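Local structure of oxidoreductase (Thermotoga maritima, 1ZH8) at residues R53-A58 / V70-E75; L21-C26 / T48-R53; D84-T89 / K105-I110. The protein probably catalyses the NADP-dependent oxidation or reduction of a substrate's alcohol or carbonyl group, as a Gfo/Idh/MocA-family oxidoreductase with NADP bound in its Rossmann domain. All blocks are in the same frame, centred on the assembly; numbering follows the deposited sequence.

Contact 1 (R53-A58 / V70-E75); sequences RTRSHA and VFDSYE. With NAP (NADP nicotinamide-adenine-dinucleotide phosphate), chain D.
Arg55 reaches across to the loop after strand 69-71 and closes a salt bridge with Asp72, its NH1 lying 2.7 Å from Asp72 OD1. OD1 is met from above the carboxylate plane, and the two flat groups are steeply inclined to each other (60°). A bend at chi2 (101°) in an otherwise extended side chain swings the guanidinium over Val70, whose CG1 sits 3.7 Å from Arg55 CZ, over the centre of one face. Arg55 NE is paired with Glu59, so two acidic residues hold the group. Deeper in, Val70 CG1 also packs against Ala58 CB at 3.9 Å.

These residues belong to the beta-alpha-beta unit of strand 45-51, helix 55-65 and strand 69-71 in the Rossmann fold, and the turn that opens the helix grips the 2'-phosphate of NADP. Thr54 N points almost straight at NAP O1X, while Thr54 OG1 bonds NAP O3X at 2.6 Å. Arg53 NE donates to NAP O3X at 3.0 Å, in the guanidinium plane, and one face of that guanidinium lies against adenine C8A. With chi1 at -74°, His57 turns the edge of its ring to the phosphate, and ND1 gives a 2.7 Å bond to NAP O2X.

Contact 2 (L21-C26 / T48-R53); sequences LGIVGC and TAVTSR. With NAP (NADP nicotinamide-adenine-dinucleotide phosphate), chain D.
The dinucleotide-binding end of the Rossmann fold is built here from two neighbouring parallel strands, 19-24 and 45-51, the first leading into a probable glycine-rich GxGxxA turn and the second into the residues that hold the 2'-phosphate of NADP. The strand segments run 11° apart, joined by backbone bonds from Thr48 N to Leu21 O, Ile23 N to Ala49 O, Thr51 N to Ile23 O and Gly25 N to Thr51 O. On one face of the sheet Ile23 and Val50 lie side by side, Ile23 CB 3.9 Å from Val50 CG2, and the other methyl of Val50, CG1, packs against Cys26 SG. On the other face Val24 CG1 meets Thr51 CG2 at 3.7 Å. With chi1 at -168° the hydroxyl of Thr51 is turned away from this methyl contact, and OG1 is hydrogen-bonded to Phe71 O.

Past the strand ends Ser52 OG does double duty: it accepts from Cys26 N at 3.0 Å in a nearly straight bond (168°) and donates to NAP O1X at 2.7 Å, linking the glycine-rich turn to the phosphate. With an alanine here in place of Ser52, Cys26 N and NAP O1X would probably each be left without this hydroxyl partner, and the bridge between turn and phosphate would be lost. Gly25 CA comes within 3.5 Å of NAP O4B; a side chain there would collide with the ribose.

Phe61 of helix 55-65 covers Ile23, Val50 and Cys26, whereas Leu77 of helix 74-79 packs on Ala49 and Thr51 from the other face and Tyr74 on Val24. Strand 85-88 continues the sheet beyond strand 19-24.

Contact 3 (D84-T89 / K105-I110); sequences DAVDLT and KGVHVI. With NAP (NADP nicotinamide-adenine-dinucleotide phosphate), chain D.
Asp84 O, just ahead of strand 85-88, accepts from His108 N at 3.1 Å and begins the pairing with the parallel strand 108-112, which helix 95-104 connects to it in a beta-alpha-beta crossover of the Rossmann fold. Asp84 O also lies at the edge of the His108 imidazole, near its plane and 3.3 Å from His108 CD2, while ND1 of that ring is hydrogen-bonded to Thr135 N. Next, Ala85 sets its CB against His108 CB, and its CA touches His108 O. Val86 bonds to both sides of Val109, its N to His108 O and its O to Ile110 N; its two methyls part company, CG1 crossing Val107 CG1 at about a right angle and CG2 packing on Val109 CG1 at 4.1 Å. On the opposite face, Asp87 runs alongside Ile110. Its carboxylate is carried there by an extended chi1 (179°), which puts OD1 3.6 Å from Ile110 CG2, while OD2 is hydrogen-bonded to His34. Phe295 of helix 290-303 packs on both of these side chains. Leu88 closes the strand pairing, its N bonded to Ile110 O at 2.9 Å. On the side of helix 95-104, Leu88 CD1 presses onto Val109 CG1 at 3.4 Å.

Overall arrangement
All three contacts reach one six-stranded parallel sheet, in the strand order 69-71, 45-51, 19-24, 85-88, 108-112 and 136-139. Contacts 1 and 2, with centres about 7 Å apart, share Arg53 and meet where Phe71 N lies 2.9 Å from Val50 O, a probable hydrogen bond. Contacts 2 and 3, about 10 Å between centres, join through Gly22 O and Asp87 N at 2.7 Å, and near the cofactor through Gly25 O and Thr89 OG1 at 2.6 Å. Contacts 1 and 3, with centres about 16 Å apart, touch where Tyr74 OH packs on Val86 CG2 and Leu88 CD2. NADP touches each: contacts 1 and 2 at its adenosine half, contact 3 through Thr89 near the nicotinamide ribose.

Contact 1 (R53-A58 / V70-E75)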
loop_
_atom_site.group_PDB
_atom_site.type_symbol
_atom_site.label_atom_id
_atom_site.label_comp_id
_atom_site.label_asym_id
_atom_site.label_seq_id
_atom_site.Cartn_x
_atom_site.Cartn_y
_atom_site.Cartn_z
ATOM N N ARG A 53 20.221 35.887 -3.315
ATOM C CA ARG A 53 19.224 36.950 -3.532
ATOM C C ARG A 53 19.409 38.123 -2.557
ATOM O O ARG A 53 19.436 39.270 -2.993
ATOM C CB ARG A 53 17.778 36.409 -3.480
ATOM C CG ARG A 53 16.677 37.511 -3.453
ATOM C CD ARG A 53 15.271 36.903 -3.418
ATOM N NE ARG A 53 15.095 36.015 -2.265
ATOM C CZ ARG A 53 14.062 35.201 -2.066
ATOM N NH1 ARG A 53 13.065 35.137 -2.938
ATOM N NH2 ARG A 53 14.025 34.449 -0.975
ATOM N N THR A 54 19.511 37.818 -1.256
ATOM C CA THR A 54 19.814 38.804 -0.200
ATOM C C THR A 54 21.338 38.854 0.062
ATOM O O THR A 54 21.948 37.871 0.458
ATOM C CB THR A 54 19.110 38.453 1.136
ATOM O OG1 THR A 54 17.759 38.068 0.892
ATOM C CG2 THR A 54 19.113 39.627 2.074
ATOM N N ARG A 55 21.936 40.011 -0.162
ATOM C CA ARG A 55 23.368 40.209 0.003
ATOM C C ARG A 55 23.857 39.842 1.427
ATOM O O ARG A 55 24.884 39.169 1.573
ATOM C CB ARG A 55 23.691 41.665 -0.351
ATOM C CG ARG A 55 25.066 42.122 -0.002
ATOM C CD ARG A 55 25.943 42.118 -1.212
ATOM N NE ARG A 55 27.344 42.255 -0.837
ATOM C CZ ARG A 55 28.349 42.334 -1.700
ATOM N NH1 ARG A 55 28.123 42.304 -3.005
ATOM N NH2 ARG A 55 29.588 42.437 -1.251
ATOM N N SER A 56 23.122 40.249 2.463
ATOM C CA SER A 56 23.565 39.978 3.820
ATOM C C SER A 56 23.632 38.467 4.089
ATOM O O SER A 56 24.480 38.009 4.870
ATOM C CB SER A 56 22.695 40.700 4.864
ATOM O OG SER A 56 21.433 40.076 4.987
ATOM N N HIS A 57 22.751 37.705 3.436
ATOM C CA HIS A 57 22.754 36.248 3.539
ATOM C C HIS A 57 24.001 35.633 2.907
ATOM O O HIS A 57 24.564 34.661 3.439
ATOM C CB HIS A 57 21.494 35.661 2.891
ATOM C CG HIS A 57 20.254 35.856 3.703
ATOM N ND1 HIS A 57 19.053 35.258 3.380
ATOM C CD2 HIS A 57 20.028 36.571 4.831
ATOM C CE1 HIS A 57 18.138 35.604 4.267
ATOM N NE2 HIS A 57 18.703 36.405 5.156
ATOM N N ALA A 58 24.426 36.212 1.785
ATOM C CA ALA A 58 25.637 35.781 1.087
ATOM C C ALA A 58 26.875 36.149 1.884
ATOM O O ALA A 58 27.866 35.405 1.866
ATOM C CB ALA A 58 25.714 36.399 -0.305
ATOM N N VAL A 70 32.278 37.906 -2.792
ATOM C CA VAL A 70 30.817 37.992 -2.760
ATOM C C VAL A 70 30.287 38.811 -3.955
ATOM O O VAL A 70 30.716 39.930 -4.190
ATOM C CB VAL A 70 30.302 38.585 -1.417
ATOM C CG1 VAL A 70 28.768 38.643 -1.389
ATOM C CG2 VAL A 70 30.800 37.776 -0.245
ATOM N N PHE A 71 29.340 38.246 -4.691
ATOM C CA PHE A 71 28.785 38.899 -5.873
ATOM C C PHE A 71 27.306 39.252 -5.715
ATOM O O PHE A 71 26.530 38.490 -5.129
ATOM C CB PHE A 71 28.990 38.010 -7.107
ATOM C CG PHE A 71 30.430 37.807 -7.459
ATOM C CD1 PHE A 71 31.127 38.782 -8.178
ATOM C CD2 PHE A 71 31.107 36.664 -7.043
ATOM C CE1 PHE A 71 32.475 38.618 -8.489
ATOM C CE2 PHE A 71 32.453 36.482 -7.356
ATOM C CZ PHE A 71 33.142 37.466 -8.083
ATOM N N ASP A 72 26.930 40.410 -6.255
ATOM C CA ASP A 72 25.535 40.831 -6.300
ATOM C C ASP A 72 24.704 39.979 -7.261
ATOM O O ASP A 72 23.497 39.859 -7.097
ATOM C CB ASP A 72 25.438 42.316 -6.673
ATOM C CG ASP A 72 25.966 43.243 -5.564
ATOM O OD1 ASP A 72 25.866 42.876 -4.368
ATOM O OD2 ASP A 72 26.458 44.354 -5.885
ATOM N N SER A 73 25.349 39.384 -8.258
ATOM C CA SER A 73 24.632 38.537 -9.200
ATOM C C SER A 73 25.427 37.310 -9.648
ATOM O O SER A 73 26.658 37.317 -9.724
ATOM C CB SER A 73 24.154 39.353 -10.423
ATOM O OG SER A 73 25.196 39.490 -11.364
ATOM N N TYR A 74 24.677 36.269 -9.968
ATOM C CA TYR A 74 25.196 35.013 -10.455
ATOM C C TYR A 74 25.930 35.185 -11.773
ATOM O O TYR A 74 26.986 34.561 -11.982
ATOM C CB TYR A 74 24.013 34.096 -10.654
ATOM C CG TYR A 74 24.280 32.781 -11.314
ATOM C CD1 TYR A 74 25.184 31.872 -10.779
ATOM C CD2 TYR A 74 23.562 32.410 -12.440
ATOM C CE1 TYR A 74 25.381 30.630 -11.363
ATOM C CE2 TYR A 74 23.749 31.175 -13.041
ATOM C CZ TYR A 74 24.662 30.292 -12.502
ATOM O OH TYR A 74 24.843 29.071 -13.104
ATOM N N GLU A 75 25.361 36.009 -12.664
ATOM C CA GLU A 75 25.947 36.257 -13.985
ATOM C C GLU A 75 27.347 36.841 -13.827
ATOM O O GLU A 75 28.235 36.529 -14.624
ATOM C CB GLU A 75 25.075 37.208 -14.829
ATOM C CG GLU A 75 23.731 36.651 -15.309
ATOM C CD GLU A 75 22.644 36.637 -14.224
ATOM O OE1 GLU A 75 22.890 37.108 -13.092
ATOM O OE2 GLU A 75 21.530 36.144 -14.503
HETATM P PA NAP D . 16.068 27.989 0.799
HETATM O O1A NAP D . 16.474 28.020 2.228
HETATM O O2A NAP D . 14.927 28.867 0.492
HETATM O O5B NAP D . 17.360 28.305 -0.096
HETATM C C5B NAP D . 17.225 28.956 -1.338
HETATM C C4B NAP D . 18.293 30.031 -1.418
HETATM O O4B NAP D . 18.350 30.568 -2.733
HETATM C C3B NAP D . 17.996 31.200 -0.488
HETATM O O3B NAP D . 19.243 31.626 -0.024
HETATM C C2B NAP D . 17.398 32.210 -1.453
HETATM O O2B NAP D . 17.268 33.597 -1.165
HETATM C C1B NAP D . 18.293 31.984 -2.653
HETATM N N9A NAP D . 17.708 32.560 -3.861
HETATM C C8A NAP D . 16.375 32.686 -4.184
HETATM N N7A NAP D . 16.292 33.260 -5.404
HETATM C C5A NAP D . 17.552 33.504 -5.853
HETATM C C6A NAP D . 18.055 34.072 -7.017
HETATM N N6A NAP D . 17.239 34.525 -7.954
HETATM N N1A NAP D . 19.408 34.168 -7.205
HETATM C C2A NAP D . 20.265 33.720 -6.229
HETATM N N3A NAP D . 19.777 33.166 -5.073
HETATM C C4A NAP D . 18.446 33.059 -4.892
HETATM O O3 NAP D . 15.657 26.493 0.415
HETATM P PN NAP D . 16.616 25.216 0.598
HETATM O O1N NAP D . 18.046 25.552 0.891
HETATM O O2N NAP D . 15.796 24.377 1.460
HETATM O O5D NAP D . 16.622 24.517 -0.854
HETATM C C5D NAP D . 17.451 24.922 -1.930
HETATM C C4D NAP D . 17.676 23.727 -2.853
HETATM O O4D NAP D . 18.236 22.662 -2.094
HETATM C C3D NAP D . 16.352 23.210 -3.424
HETATM O O3D NAP D . 16.495 22.852 -4.778
HETATM C C2D NAP D . 16.032 21.977 -2.613
HETATM O O2D NAP D . 15.299 21.017 -3.344
HETATM C C1D NAP D . 17.424 21.500 -2.223
HETATM N N1N NAP D . 17.381 20.733 -0.981
HETATM C C2N NAP D . 17.841 19.447 -1.005
HETATM C C3N NAP D . 17.816 18.660 0.151
HETATM C C7N NAP D . 18.523 17.328 0.184
HETATM O O7N NAP D . 18.417 16.590 1.378
HETATM N N7N NAP D . 19.228 16.872 -0.870
HETATM C C4N NAP D . 17.318 19.209 1.340
HETATM C C5N NAP D . 16.862 20.534 1.360
HETATM C C6N NAP D . 16.897 21.291 0.185
HETATM P P2B NAP D . 17.953 34.553 -0.064
HETATM O O1X NAP D . 19.296 35.068 -0.536
HETATM O O2X NAP D . 18.164 33.821 1.242
HETATM O O3X NAP D . 16.968 35.691 0.094
#

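Contact 2 (L21-C26 / T48-R53)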
loop_
_atom_site.group_PDB
_atom_site.type_symbol
_atom_site.label_atom_id
_atom_site.label_comp_id
_atom_site.label_asym_id
_atom_site.label_seq_id
_atom_site.Cartn_x
_atom_site.Cartn_y
_atom_site.Cartn_z
ATOM N N LEU A 21 35.020 26.444 -6.660
ATOM C CA LEU A 21 33.586 26.258 -6.612
ATOM C C LEU A 21 32.884 27.520 -6.164
ATOM O O LEU A 21 33.315 28.156 -5.204
ATOM C CB LEU A 21 33.273 25.138 -5.631
ATOM C CG LEU A 21 31.863 24.586 -5.528
ATOM C CD1 LEU A 21 31.500 23.816 -6.788
ATOM C CD2 LEU A 21 31.788 23.666 -4.323
ATOM N N GLY A 22 31.803 27.874 -6.858
ATOM C CA GLY A 22 30.958 29.011 -6.494
ATOM C C GLY A 22 29.647 28.515 -5.914
ATOM O O GLY A 22 28.992 27.629 -6.490
ATOM N N ILE A 23 29.279 29.049 -4.752
ATOM C CA ILE A 23 28.019 28.698 -4.101
ATOM C C ILE A 23 26.943 29.685 -4.529
ATOM O O ILE A 23 27.143 30.889 -4.425
ATOM C CB ILE A 23 28.156 28.730 -2.580
ATOM C CG1 ILE A 23 29.398 27.933 -2.116
ATOM C CG2 ILE A 23 26.864 28.270 -1.921
ATOM C CD1 ILE A 23 29.429 26.435 -2.436
ATOM N N VAL A 24 25.821 29.191 -5.042
ATOM C CA VAL A 24 24.750 30.069 -5.503
ATOM C C VAL A 24 23.460 29.716 -4.780
ATOM O O VAL A 24 22.915 28.622 -4.957
ATOM C CB VAL A 24 24.495 29.963 -7.030
ATOM C CG1 VAL A 24 23.449 31.034 -7.470
ATOM C CG2 VAL A 24 25.796 30.058 -7.843
ATOM N N GLY A 25 22.962 30.657 -3.989
ATOM C CA GLY A 25 21.793 30.431 -3.154
ATOM C C GLY A 25 22.222 30.008 -1.765
ATOM O O GLY A 25 22.411 28.832 -1.514
ATOM N N CYS A 26 22.377 30.972 -0.867
ATOM C CA CYS A 26 22.890 30.706 0.462
ATOM C C CYS A 26 21.747 30.554 1.458
ATOM O O CYS A 26 21.470 31.454 2.259
ATOM C CB CYS A 26 23.804 31.850 0.878
ATOM S SG CYS A 26 25.176 32.130 -0.271
ATOM N N THR A 48 35.521 29.791 -3.738
ATOM C CA THR A 48 36.155 31.019 -4.143
ATOM C C THR A 48 35.145 32.139 -4.399
ATOM O O THR A 48 35.538 33.309 -4.471
ATOM C CB THR A 48 36.920 30.799 -5.439
ATOM O OG1 THR A 48 36.040 30.205 -6.408
ATOM C CG2 THR A 48 38.100 29.882 -5.201
ATOM N N ALA A 49 33.857 31.789 -4.553
ATOM C CA ALA A 49 32.821 32.789 -4.835
ATOM C C ALA A 49 31.463 32.399 -4.299
ATOM O O ALA A 49 31.159 31.224 -4.131
ATOM C CB ALA A 49 32.732 33.102 -6.335
ATOM N N VAL A 50 30.632 33.407 -4.076
ATOM C CA VAL A 50 29.380 33.251 -3.358
ATOM C C VAL A 50 28.429 34.343 -3.843
ATOM O O VAL A 50 28.855 35.471 -4.148
ATOM C CB VAL A 50 29.649 33.333 -1.818
ATOM C CG1 VAL A 50 28.516 33.956 -1.073
ATOM C CG2 VAL A 50 29.964 31.953 -1.254
ATOM N N THR A 51 27.148 33.993 -3.960
ATOM C CA THR A 51 26.122 34.952 -4.354
ATOM C C THR A 51 24.769 34.485 -3.832
ATOM O O THR A 51 24.546 33.281 -3.680
ATOM C CB THR A 51 26.092 35.126 -5.887
ATOM O OG1 THR A 51 25.286 36.255 -6.238
ATOM C CG2 THR A 51 25.564 33.874 -6.575
ATOM N N SER A 52 23.877 35.427 -3.520
ATOM C CA SER A 52 22.531 35.060 -3.067
ATOM C C SER A 52 21.519 36.137 -3.472
ATOM O O SER A 52 21.923 37.183 -3.943
ATOM C CB SER A 52 22.522 34.829 -1.552
ATOM O OG SER A 52 21.565 33.832 -1.205
ATOM N N ARG A 53 20.221 35.887 -3.315
ATOM C CA ARG A 53 19.224 36.950 -3.532
ATOM C C ARG A 53 19.409 38.123 -2.557
ATOM O O ARG A 53 19.436 39.270 -2.993
ATOM C CB ARG A 53 17.778 36.409 -3.480
ATOM C CG ARG A 53 16.677 37.511 -3.453
ATOM C CD ARG A 53 15.271 36.903 -3.418
ATOM N NE ARG A 53 15.095 36.015 -2.265
ATOM C CZ ARG A 53 14.062 35.201 -2.066
ATOM N NH1 ARG A 53 13.065 35.137 -2.938
ATOM N NH2 ARG A 53 14.025 34.449 -0.975
HETATM P PA NAP D . 16.068 27.989 0.799
HETATM O O1A NAP D . 16.474 28.020 2.228
HETATM O O2A NAP D . 14.927 28.867 0.492
HETATM O O5B NAP D . 17.360 28.305 -0.096
HETATM C C5B NAP D . 17.225 28.956 -1.338
HETATM C C4B NAP D . 18.293 30.031 -1.418
HETATM O O4B NAP D . 18.350 30.568 -2.733
HETATM C C3B NAP D . 17.996 31.200 -0.488
HETATM O O3B NAP D . 19.243 31.626 -0.024
HETATM C C2B NAP D . 17.398 32.210 -1.453
HETATM O O2B NAP D . 17.268 33.597 -1.165
HETATM C C1B NAP D . 18.293 31.984 -2.653
HETATM N N9A NAP D . 17.708 32.560 -3.861
HETATM C C8A NAP D . 16.375 32.686 -4.184
HETATM N N7A NAP D . 16.292 33.260 -5.404
HETATM C C5A NAP D . 17.552 33.504 -5.853
HETATM C C6A NAP D . 18.055 34.072 -7.017
HETATM N N6A NAP D . 17.239 34.525 -7.954
HETATM N N1A NAP D . 19.408 34.168 -7.205
HETATM C C2A NAP D . 20.265 33.720 -6.229
HETATM N N3A NAP D . 19.777 33.166 -5.073
HETATM C C4A NAP D . 18.446 33.059 -4.892
HETATM O O3 NAP D . 15.657 26.493 0.415
HETATM P PN NAP D . 16.616 25.216 0.598
HETATM O O1N NAP D . 18.046 25.552 0.891
HETATM O O2N NAP D . 15.796 24.377 1.460
HETATM O O5D NAP D . 16.622 24.517 -0.854
HETATM C C5D NAP D . 17.451 24.922 -1.930
HETATM C C4D NAP D . 17.676 23.727 -2.853
HETATM O O4D NAP D . 18.236 22.662 -2.094
HETATM C C3D NAP D . 16.352 23.210 -3.424
HETATM O O3D NAP D . 16.495 22.852 -4.778
HETATM C C2D NAP D . 16.032 21.977 -2.613
HETATM O O2D NAP D . 15.299 21.017 -3.344
HETATM C C1D NAP D . 17.424 21.500 -2.223
HETATM N N1N NAP D . 17.381 20.733 -0.981
HETATM C C2N NAP D . 17.841 19.447 -1.005
HETATM C C3N NAP D . 17.816 18.660 0.151
HETATM C C7N NAP D . 18.523 17.328 0.184
HETATM O O7N NAP D . 18.417 16.590 1.378
HETATM N N7N NAP D . 19.228 16.872 -0.870
HETATM C C4N NAP D . 17.318 19.209 1.340
HETATM C C5N NAP D . 16.862 20.534 1.360
HETATM C C6N NAP D . 16.897 21.291 0.185
HETATM P P2B NAP D . 17.953 34.553 -0.064
HETATM O O1X NAP D . 19.296 35.068 -0.536
HETATM O O2X NAP D . 18.164 33.821 1.242
HETATM O O3X NAP D . 16.968 35.691 0.094
#

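Contact 3 (D84-T89 / K105-I110)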
loop_
_atom_site.group_PDB
_atom_site.type_symbol
_atom_site.label_atom_id
_atom_site.label_comp_id
_atom_site.label_asym_id
_atom_site.label_seq_id
_atom_site.Cartn_x
_atom_site.Cartn_y
_atom_site.Cartn_z
ATOM N N ASP A 84 35.564 26.989 -11.426
ATOM C CA ASP A 84 35.555 25.869 -12.365
ATOM C C ASP A 84 34.155 25.261 -12.416
ATOM O O ASP A 84 33.763 24.646 -13.420
ATOM C CB ASP A 84 36.560 24.816 -11.891
ATOM C CG ASP A 84 37.997 25.346 -11.875
ATOM O OD1 ASP A 84 38.451 25.853 -12.925
ATOM O OD2 ASP A 84 38.668 25.268 -10.822
ATOM N N ALA A 85 33.411 25.432 -11.322
ATOM C CA ALA A 85 32.065 24.905 -11.214
ATOM C C ALA A 85 31.259 25.724 -10.228
ATOM O O ALA A 85 31.807 26.492 -9.425
ATOM C CB ALA A 85 32.090 23.418 -10.779
ATOM N N VAL A 86 29.951 25.555 -10.297
ATOM C CA VAL A 86 29.057 26.226 -9.389
ATOM C C VAL A 86 28.122 25.205 -8.736
ATOM O O VAL A 86 27.815 24.144 -9.304
ATOM C CB VAL A 86 28.278 27.383 -10.083
ATOM C CG1 VAL A 86 29.249 28.493 -10.574
ATOM C CG2 VAL A 86 27.418 26.875 -11.252
ATOM N N ASP A 87 27.726 25.511 -7.511
ATOM C CA ASP A 87 26.807 24.680 -6.766
ATOM C C ASP A 87 25.496 25.439 -6.592
ATOM O O ASP A 87 25.463 26.494 -5.958
ATOM C CB ASP A 87 27.445 24.343 -5.417
ATOM C CG ASP A 87 26.559 23.479 -4.536
ATOM O OD1 ASP A 87 25.645 22.803 -5.079
ATOM O OD2 ASP A 87 26.791 23.474 -3.294
ATOM N N LEU A 88 24.419 24.913 -7.163
ATOM C CA LEU A 88 23.146 25.608 -7.109
ATOM C C LEU A 88 22.258 25.003 -6.043
ATOM O O LEU A 88 21.880 23.820 -6.130
ATOM C CB LEU A 88 22.443 25.601 -8.468
ATOM C CG LEU A 88 23.299 25.839 -9.716
ATOM C CD1 LEU A 88 22.506 25.639 -11.035
ATOM C CD2 LEU A 88 23.954 27.206 -9.668
ATOM N N THR A 89 21.948 25.803 -5.025
ATOM C CA THR A 89 21.007 25.401 -3.977
ATOM C C THR A 89 19.876 26.415 -3.952
ATOM O O THR A 89 19.762 27.231 -3.030
ATOM C CB THR A 89 21.701 25.322 -2.601
ATOM O OG1 THR A 89 22.622 26.417 -2.472
ATOM C CG2 THR A 89 22.485 24.009 -2.486
ATOM N N LYS A 105 28.810 29.681 -20.213
ATOM C CA LYS A 105 30.099 30.233 -19.785
ATOM C C LYS A 105 31.218 29.195 -19.678
ATOM O O LYS A 105 32.333 29.533 -19.296
ATOM C CB LYS A 105 29.948 30.971 -18.454
ATOM C CG LYS A 105 30.083 32.496 -18.576
ATOM C CD LYS A 105 28.885 33.154 -19.246
ATOM C CE LYS A 105 29.147 34.634 -19.544
ATOM N NZ LYS A 105 30.289 34.892 -20.485
ATOM N N GLY A 106 30.918 27.939 -20.011
ATOM C CA GLY A 106 31.877 26.841 -19.866
ATOM C C GLY A 106 32.204 26.484 -18.424
ATOM O O GLY A 106 33.359 26.289 -18.078
ATOM N N VAL A 107 31.185 26.379 -17.576
ATOM C CA VAL A 107 31.404 26.086 -16.153
ATOM C C VAL A 107 30.609 24.833 -15.763
ATOM O O VAL A 107 29.443 24.730 -16.113
ATOM C CB VAL A 107 30.998 27.315 -15.279
ATOM C CG1 VAL A 107 30.854 26.938 -13.843
ATOM C CG2 VAL A 107 32.018 28.442 -15.422
ATOM N N HIS A 108 31.219 23.886 -15.043
ATOM C CA HIS A 108 30.459 22.714 -14.529
ATOM C C HIS A 108 29.420 23.135 -13.506
ATOM O O HIS A 108 29.554 24.184 -12.860
ATOM C CB HIS A 108 31.371 21.682 -13.882
ATOM C CG HIS A 108 32.511 21.264 -14.746
ATOM N ND1 HIS A 108 32.391 20.287 -15.707
ATOM C CD2 HIS A 108 33.792 21.698 -14.802
ATOM C CE1 HIS A 108 33.552 20.137 -16.320
ATOM N NE2 HIS A 108 34.419 20.979 -15.786
ATOM N N VAL A 109 28.391 22.313 -13.358
ATOM C CA VAL A 109 27.311 22.598 -12.417
ATOM C C VAL A 109 26.985 21.355 -11.579
ATOM O O VAL A 109 26.747 20.279 -12.134
ATOM C CB VAL A 109 25.978 22.981 -13.132
ATOM C CG1 VAL A 109 25.025 23.628 -12.143
ATOM C CG2 VAL A 109 26.203 23.899 -14.287
ATOM N N ILE A 110 26.993 21.509 -10.255
ATOM C CA ILE A 110 26.284 20.597 -9.385
ATOM C C ILE A 110 25.012 21.273 -8.873
ATOM O O ILE A 110 25.041 22.377 -8.348
ATOM C CB ILE A 110 27.159 20.032 -8.240
ATOM C CG1 ILE A 110 26.339 19.070 -7.367
ATOM C CG2 ILE A 110 27.810 21.156 -7.423
ATOM C CD1 ILE A 110 27.210 18.142 -6.478
HETATM P PA NAP D . 16.068 27.989 0.799
HETATM O O1A NAP D . 16.474 28.020 2.228
HETATM O O2A NAP D . 14.927 28.867 0.492
HETATM O O5B NAP D . 17.360 28.305 -0.096
HETATM C C5B NAP D . 17.225 28.956 -1.338
HETATM C C4B NAP D . 18.293 30.031 -1.418
HETATM O O4B NAP D . 18.350 30.568 -2.733
HETATM C C3B NAP D . 17.996 31.200 -0.488
HETATM O O3B NAP D . 19.243 31.626 -0.024
HETATM C C2B NAP D . 17.398 32.210 -1.453
HETATM O O2B NAP D . 17.268 33.597 -1.165
HETATM C C1B NAP D . 18.293 31.984 -2.653
HETATM N N9A NAP D . 17.708 32.560 -3.861
HETATM C C8A NAP D . 16.375 32.686 -4.184
HETATM N N7A NAP D . 16.292 33.260 -5.404
HETATM C C5A NAP D . 17.552 33.504 -5.853
HETATM C C6A NAP D . 18.055 34.072 -7.017
HETATM N N6A NAP D . 17.239 34.525 -7.954
HETATM N N1A NAP D . 19.408 34.168 -7.205
HETATM C C2A NAP D . 20.265 33.720 -6.229
HETATM N N3A NAP D . 19.777 33.166 -5.073
HETATM C C4A NAP D . 18.446 33.059 -4.892
HETATM O O3 NAP D . 15.657 26.493 0.415
HETATM P PN NAP D . 16.616 25.216 0.598
HETATM O O1N NAP D . 18.046 25.552 0.891
HETATM O O2N NAP D . 15.796 24.377 1.460
HETATM O O5D NAP D . 16.622 24.517 -0.854
HETATM C C5D NAP D . 17.451 24.922 -1.930
HETATM C C4D NAP D . 17.676 23.727 -2.853
HETATM O O4D NAP D . 18.236 22.662 -2.094
HETATM C C3D NAP D . 16.352 23.210 -3.424
HETATM O O3D NAP D . 16.495 22.852 -4.778
HETATM C C2D NAP D . 16.032 21.977 -2.613
HETATM O O2D NAP D . 15.299 21.017 -3.344
HETATM C C1D NAP D . 17.424 21.500 -2.223
HETATM N N1N NAP D . 17.381 20.733 -0.981
HETATM C C2N NAP D . 17.841 19.447 -1.005
HETATM C C3N NAP D . 17.816 18.660 0.151
HETATM C C7N NAP D . 18.523 17.328 0.184
HETATM O O7N NAP D . 18.417 16.590 1.378
HETATM N N7N NAP D . 19.228 16.872 -0.870
HETATM C C4N NAP D . 17.318 19.209 1.340
HETATM C C5N NAP D . 16.862 20.534 1.360
HETATM C C6N NAP D . 16.897 21.291 0.185
HETATM P P2B NAP D . 17.953 34.553 -0.064
HETATM O O1X NAP D . 19.296 35.068 -0.536
HETATM O O2X NAP D . 18.164 33.821 1.242
HETATM O O3X NAP D . 16.968 35.691 0.094
#